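PDB 3DKR: esterase D from Lactobacillus rhamnosus, which probably hydrolyses carboxylic esters with a catalytic triad in an alpha/beta-hydrolase fold. Local coordinates for residues G103-M108 and S125-G130; T187-A192 and Y204-A209. One frame throughout, in Å; residues are numbered along the deposited sequence.

Contact 1. Residues G103-M108 and S125-G130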
loop_
_atom_site.group_PDB
_atom_site.type_symbol
_atom_site.label_atom_id
_atom_site.label_comp_id
_atom_site.label_asym_id
_atom_site.label_seq_id
_atom_site.Cartn_x
_atom_site.Cartn_y
_atom_site.Cartn_z
ATOM N N GLY A 103 0.649 2.551 -1.223
ATOM C CA GLY A 103 1.237 1.384 -1.882
ATOM C C GLY A 103 0.293 0.794 -2.916
ATOM O O GLY A 103 0.738 0.283 -3.947
ATOM N N GLY A 104 -1.009 0.853 -2.632
ATOM C CA GLY A 104 -2.036 0.298 -3.533
ATOM C C GLY A 104 -2.173 1.029 -4.860
ATOM O O GLY A 104 -2.555 0.434 -5.862
ATOM N N ILE A 105 -1.869 2.323 -4.878
ATOM C CA ILE A 105 -1.835 3.075 -6.134
ATOM C C ILE A 105 -0.775 2.424 -7.016
ATOM O O ILE A 105 -1.019 2.159 -8.192
ATOM C CB ILE A 105 -1.474 4.566 -5.905
ATOM C CG1 ILE A 105 -2.601 5.274 -5.155
ATOM C CG2 ILE A 105 -1.204 5.308 -7.247
ATOM C CD1 ILE A 105 -2.136 6.601 -4.525
ATOM N N PHE A 106 0.393 2.149 -6.438
ATOM C CA PHE A 106 1.488 1.562 -7.203
ATOM C C PHE A 106 1.226 0.092 -7.541
ATOM O O PHE A 106 1.603 -0.365 -8.612
ATOM C CB PHE A 106 2.812 1.745 -6.466
ATOM C CG PHE A 106 3.070 3.183 -6.087
ATOM C CD1 PHE A 106 3.035 4.171 -7.055
ATOM C CD2 PHE A 106 3.302 3.550 -4.767
ATOM C CE1 PHE A 106 3.256 5.507 -6.715
ATOM C CE2 PHE A 106 3.530 4.870 -4.430
ATOM C CZ PHE A 106 3.491 5.847 -5.395
ATOM N N ALA A 107 0.549 -0.638 -6.648
ATOM C CA ALA A 107 0.156 -2.024 -6.959
ATOM C C ALA A 107 -0.728 -2.071 -8.185
ATOM O O ALA A 107 -0.545 -2.909 -9.069
ATOM C CB ALA A 107 -0.567 -2.676 -5.785
ATOM N N MET A 108 -1.683 -1.148 -8.258
ATOM C CA MET A 108 -2.590 -1.112 -9.399
ATOM C C MET A 108 -1.837 -0.684 -10.651
ATOM O O MET A 108 -2.070 -1.251 -11.724
ATOM C CB MET A 108 -3.801 -0.228 -9.121
ATOM C CG MET A 108 -4.717 -0.755 -8.016
ATOM S SD MET A 108 -5.221 -2.500 -8.168
ATOM C CE MET A 108 -5.827 -2.533 -9.863
ATOM N N SER A 125 -8.517 1.940 -0.172
ATOM C CA SER A 125 -8.766 2.748 -1.373
ATOM C C SER A 125 -7.620 3.691 -1.689
ATOM O O SER A 125 -6.860 4.075 -0.807
ATOM C CB SER A 125 -10.040 3.547 -1.175
ATOM O OG SER A 125 -11.151 2.677 -1.142
ATOM N N PRO A 126 -7.482 4.071 -2.966
ATOM C CA PRO A 126 -6.405 4.984 -3.313
ATOM C C PRO A 126 -6.600 6.375 -2.733
ATOM O O PRO A 126 -7.696 6.724 -2.285
ATOM C CB PRO A 126 -6.465 5.021 -4.850
ATOM C CG PRO A 126 -7.863 4.662 -5.190
ATOM C CD PRO A 126 -8.306 3.704 -4.135
ATOM N N ILE A 127 -5.520 7.153 -2.785
ATOM C CA ILE A 127 -5.504 8.548 -2.394
ATOM C C ILE A 127 -5.866 9.346 -3.628
ATOM O O ILE A 127 -5.041 9.483 -4.536
ATOM C CB ILE A 127 -4.103 8.934 -1.876
ATOM C CG1 ILE A 127 -3.747 8.092 -0.644
ATOM C CG2 ILE A 127 -4.028 10.426 -1.550
ATOM C CD1 ILE A 127 -2.318 8.212 -0.198
ATOM N N LEU A 128 -7.104 9.839 -3.656
ATOM C CA LEU A 128 -7.648 10.603 -4.794
ATOM C C LEU A 128 -8.163 11.974 -4.353
ATOM O O LEU A 128 -8.545 12.168 -3.198
ATOM C CB LEU A 128 -8.772 9.809 -5.476
ATOM C CG LEU A 128 -8.283 8.626 -6.313
ATOM C CD1 LEU A 128 -9.454 7.738 -6.704
ATOM C CD2 LEU A 128 -7.545 9.071 -7.574
ATOM N N PRO A 129 -8.203 12.938 -5.282
ATOM C CA PRO A 129 -8.503 14.309 -4.857
ATOM C C PRO A 129 -9.879 14.431 -4.224
ATOM O O PRO A 129 -10.868 13.931 -4.776
ATOM C CB PRO A 129 -8.383 15.128 -6.146
ATOM C CG PRO A 129 -8.495 14.125 -7.261
ATOM C CD PRO A 129 -7.946 12.843 -6.731
ATOM N N GLY A 130 -9.911 15.046 -3.042
ATOM C CA GLY A 130 -11.140 15.333 -2.324
ATOM C C GLY A 130 -11.689 14.201 -1.481
ATOM O O GLY A 130 -12.718 14.375 -0.819
#
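Ile105 meets Pro126 and Ile127 because its CG1 lies anti to its own carbonyl carbon (chi1 -68°) and the branch then runs out extended to CD1 (chi2 162°). The side chain thus leaves helix 101-113 as a short rod and strikes the loop with two successive carbons. The inner one, CG1, rests on the CB of Pro126 at 3.9 Å, the two side chains passing at a slant. At the end of the rod, CD1 of Ile105 comes to 4.0 Å from CB of Ile127; here the side chains cross at about a right angle, and that CB is the nearest side-chain carbon of Ile127. The backbones come nearest beside the Pro126 touch, with 5.7 Å between CA of Ile105 and CA of Pro126.

Beyond the pair of segments, Ile127 also touches Ile169 and Asp170 of helix 155-178 and His132 further along the loop, so Ile105 is one of several residues packed around it. The carbonyl O of Ser125 is hydrogen-bonded to OG of Ser101, the predicted nucleophile. Ser101 opens the helix directly after strand 94-99, the nucleophile elbow of alpha/beta hydrolases, and Ile105 stands one turn further on.

The polar cost of this packing falls on one atom. The N of Ile127 lies 3.8 Å from CD1 of Ile105 with its N-H aimed almost straight at that methyl, and it has no hydrogen-bonding partner in the model. Contact between loop and helix therefore rests on van der Waals packing alone, at the expense of one buried, unsatisfied amide.

Contact 2. Residues T187-A192 and Y204-A209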
loop_
_atom_site.group_PDB
_atom_site.type_symbol
_atom_site.label_atom_id
_atom_site.label_comp_id
_atom_site.label_asym_id
_atom_site.label_seq_id
_atom_site.Cartn_x
_atom_site.Cartn_y
_atom_site.Cartn_z
ATOM N N THR A 187 -7.940 -9.220 -9.376
ATOM C CA THR A 187 -7.659 -8.103 -8.461
ATOM C C THR A 187 -8.391 -8.272 -7.138
ATOM O O THR A 187 -9.589 -8.560 -7.100
ATOM C CB THR A 187 -8.054 -6.777 -9.101
ATOM O OG1 THR A 187 -7.387 -6.642 -10.357
ATOM C CG2 THR A 187 -7.701 -5.592 -8.194
ATOM N N PHE A 188 -7.645 -8.063 -6.057
ATOM C CA PHE A 188 -8.144 -8.120 -4.692
ATOM C C PHE A 188 -8.404 -6.706 -4.204
ATOM O O PHE A 188 -7.578 -5.816 -4.390
ATOM C CB PHE A 188 -7.101 -8.783 -3.781
ATOM C CG PHE A 188 -7.546 -8.939 -2.361
ATOM C CD1 PHE A 188 -8.198 -10.096 -1.946
ATOM C CD2 PHE A 188 -7.365 -7.919 -1.440
ATOM C CE1 PHE A 188 -8.634 -10.242 -0.629
ATOM C CE2 PHE A 188 -7.788 -8.067 -0.127
ATOM C CZ PHE A 188 -8.440 -9.227 0.275
ATOM N N ILE A 189 -9.554 -6.510 -3.566
ATOM C CA ILE A 189 -9.881 -5.218 -2.945
ATOM C C ILE A 189 -10.353 -5.423 -1.521
ATOM O O ILE A 189 -11.367 -6.089 -1.289
ATOM C CB ILE A 189 -10.970 -4.448 -3.713
ATOM C CG1 ILE A 189 -10.531 -4.201 -5.155
ATOM C CG2 ILE A 189 -11.278 -3.128 -2.977
ATOM C CD1 ILE A 189 -11.592 -3.533 -6.067
ATOM N N GLY A 190 -9.600 -4.887 -0.562
ATOM C CA GLY A 190 -10.012 -4.862 0.824
ATOM C C GLY A 190 -10.131 -3.432 1.309
ATOM O O GLY A 190 -9.311 -2.582 0.957
ATOM N N GLN A 191 -11.154 -3.157 2.115
ATOM C CA GLN A 191 -11.417 -1.801 2.581
ATOM C C GLN A 191 -12.012 -1.813 3.988
ATOM O O GLN A 191 -12.995 -2.509 4.240
ATOM C CB GLN A 191 -12.389 -1.120 1.626
ATOM C CG GLN A 191 -12.820 0.270 2.039
ATOM C CD GLN A 191 -11.666 1.210 2.212
ATOM O OE1 GLN A 191 -10.921 1.463 1.260
ATOM N NE2 GLN A 191 -11.534 1.780 3.412
ATOM N N ALA A 192 -11.418 -1.026 4.873
ATOM C CA ALA A 192 -11.928 -0.819 6.229
ATOM C C ALA A 192 -13.297 -0.130 6.193
ATOM O O ALA A 192 -13.483 0.835 5.450
ATOM C CB ALA A 192 -10.936 0.022 7.037
ATOM N N TYR A 204 -15.612 0.743 -4.054
ATOM C CA TYR A 204 -16.636 0.355 -5.018
ATOM C C TYR A 204 -16.370 0.941 -6.392
ATOM O O TYR A 204 -16.579 0.284 -7.417
ATOM C CB TYR A 204 -18.012 0.796 -4.535
ATOM C CG TYR A 204 -18.407 0.205 -3.207
ATOM C CD1 TYR A 204 -18.773 -1.128 -3.110
ATOM C CD2 TYR A 204 -18.405 0.963 -2.054
ATOM C CE1 TYR A 204 -19.150 -1.691 -1.892
ATOM C CE2 TYR A 204 -18.765 0.423 -0.836
ATOM C CZ TYR A 204 -19.148 -0.908 -0.756
ATOM O OH TYR A 204 -19.523 -1.476 0.437
ATOM N N GLN A 205 -15.871 2.176 -6.433
ATOM C CA GLN A 205 -15.503 2.767 -7.717
ATOM C C GLN A 205 -14.332 2.019 -8.373
ATOM O O GLN A 205 -14.297 1.831 -9.597
ATOM C CB GLN A 205 -15.160 4.254 -7.558
ATOM C CG GLN A 205 -16.348 5.171 -7.296
ATOM C CD GLN A 205 -16.082 6.610 -7.778
ATOM O OE1 GLN A 205 -14.933 7.070 -7.812
ATOM N NE2 GLN A 205 -17.139 7.303 -8.192
ATOM N N LEU A 206 -13.371 1.595 -7.555
ATOM C CA LEU A 206 -12.244 0.825 -8.057
ATOM C C LEU A 206 -12.769 -0.489 -8.642
ATOM O O LEU A 206 -12.478 -0.816 -9.786
ATOM C CB LEU A 206 -11.224 0.584 -6.938
ATOM C CG LEU A 206 -10.061 -0.358 -7.226
ATOM C CD1 LEU A 206 -9.267 0.114 -8.439
ATOM C CD2 LEU A 206 -9.185 -0.495 -5.955
ATOM N N ARG A 207 -13.568 -1.208 -7.861
ATOM C CA ARG A 207 -14.208 -2.442 -8.332
ATOM C C ARG A 207 -14.898 -2.244 -9.669
ATOM O O ARG A 207 -14.690 -3.019 -10.606
ATOM C CB ARG A 207 -15.222 -2.924 -7.307
ATOM C CG ARG A 207 -16.015 -4.170 -7.737
ATOM C CD ARG A 207 -17.246 -4.356 -6.857
ATOM N NE ARG A 207 -18.203 -3.271 -7.058
ATOM C CZ ARG A 207 -19.282 -3.068 -6.311
ATOM N NH1 ARG A 207 -19.558 -3.870 -5.290
ATOM N NH2 ARG A 207 -20.084 -2.042 -6.590
ATOM N N ASP A 208 -15.727 -1.208 -9.758
ATOM C CA ASP A 208 -16.503 -0.955 -10.973
ATOM C C ASP A 208 -15.662 -0.547 -12.194
ATOM O O ASP A 208 -16.095 -0.751 -13.337
ATOM C CB ASP A 208 -17.575 0.108 -10.701
ATOM C CG ASP A 208 -18.634 -0.350 -9.711
ATOM O OD1 ASP A 208 -18.671 -1.540 -9.321
ATOM O OD2 ASP A 208 -19.460 0.513 -9.319
ATOM N N ALA A 209 -14.482 0.044 -11.975
ATOM C CA ALA A 209 -13.635 0.509 -13.084
ATOM C C ALA A 209 -12.824 -0.625 -13.696
ATOM O O ALA A 209 -12.289 -0.471 -14.792
ATOM C CB ALA A 209 -12.680 1.625 -12.628
#
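Ile189 and Leu206 each start toward the other segment, and their side chains cross at a slant. CD1 of Ile189 lies 3.7 Å from CG of Leu206, and CG1 of the isoleucine lies 4.0 Å from the leucine's CD2, a double touch along the flank. The same CD1 methyl presses on the helix backbone, 3.5 Å from N of Arg207, and reaches the CB of that arginine at 3.9 Å.

From this foothold the arginine turns outward. Its chain bends at chi3 (66°) and lays the guanidinium against the outer side of the helix, where the edge of the Tyr204 ring meets its face: CD1 of Tyr204 stands 3.4 Å above the guanidinium plane, displaced toward the rim. Along its own edge the guanidinium faces Asp208 in a side-on salt bridge. Arg207 NE reaches Asp208 OD1 at 2.9 Å and Arg207 NH2 the same oxygen at 3.1 Å, both from one face of the carboxylate and on its syn side. Phe218 of the neighbouring strand adds a cation-pi contact, so the group is held by ring and carboxylate together. A leucine in place of Arg207 has no charged group, and would probably leave the Asp208 carboxylate without its partner and Phe218 without its cation.

Aliphatic packing, with a charged and aromatic cluster beside it, thus joins strand 187-192 to helix 202-209. With the parallel strand 216-221 that follows, they make up a beta-alpha-beta crossover, the repeating unit of the alpha/beta-hydrolase sheet.

Contacts 1 and 2 follow one another along the chain, yet their centres lie just 11 Å apart, and they touch at two places. One is polar: Ser125 OG is 2.7 Å from Gln191 OE1, a probable hydrogen bond between the loop of contact 1 and the strand of contact 2. The other is packing, Met108 CE against Thr187 CG2 at 4.0 Å. The two stand at unequal distances from the predicted triad. The side chain of Ile127 is about 4 Å from that of Ser101 and from a bound acetate, probably from the crystallisation liquor, whereas the side chain of Leu206 stays about 10 Å from Ser101's. Gln191 NE2 is hydrogen-bonded to OD2 of Asp195, the predicted charge-relay aspartate, tying contact 2's strand to the triad.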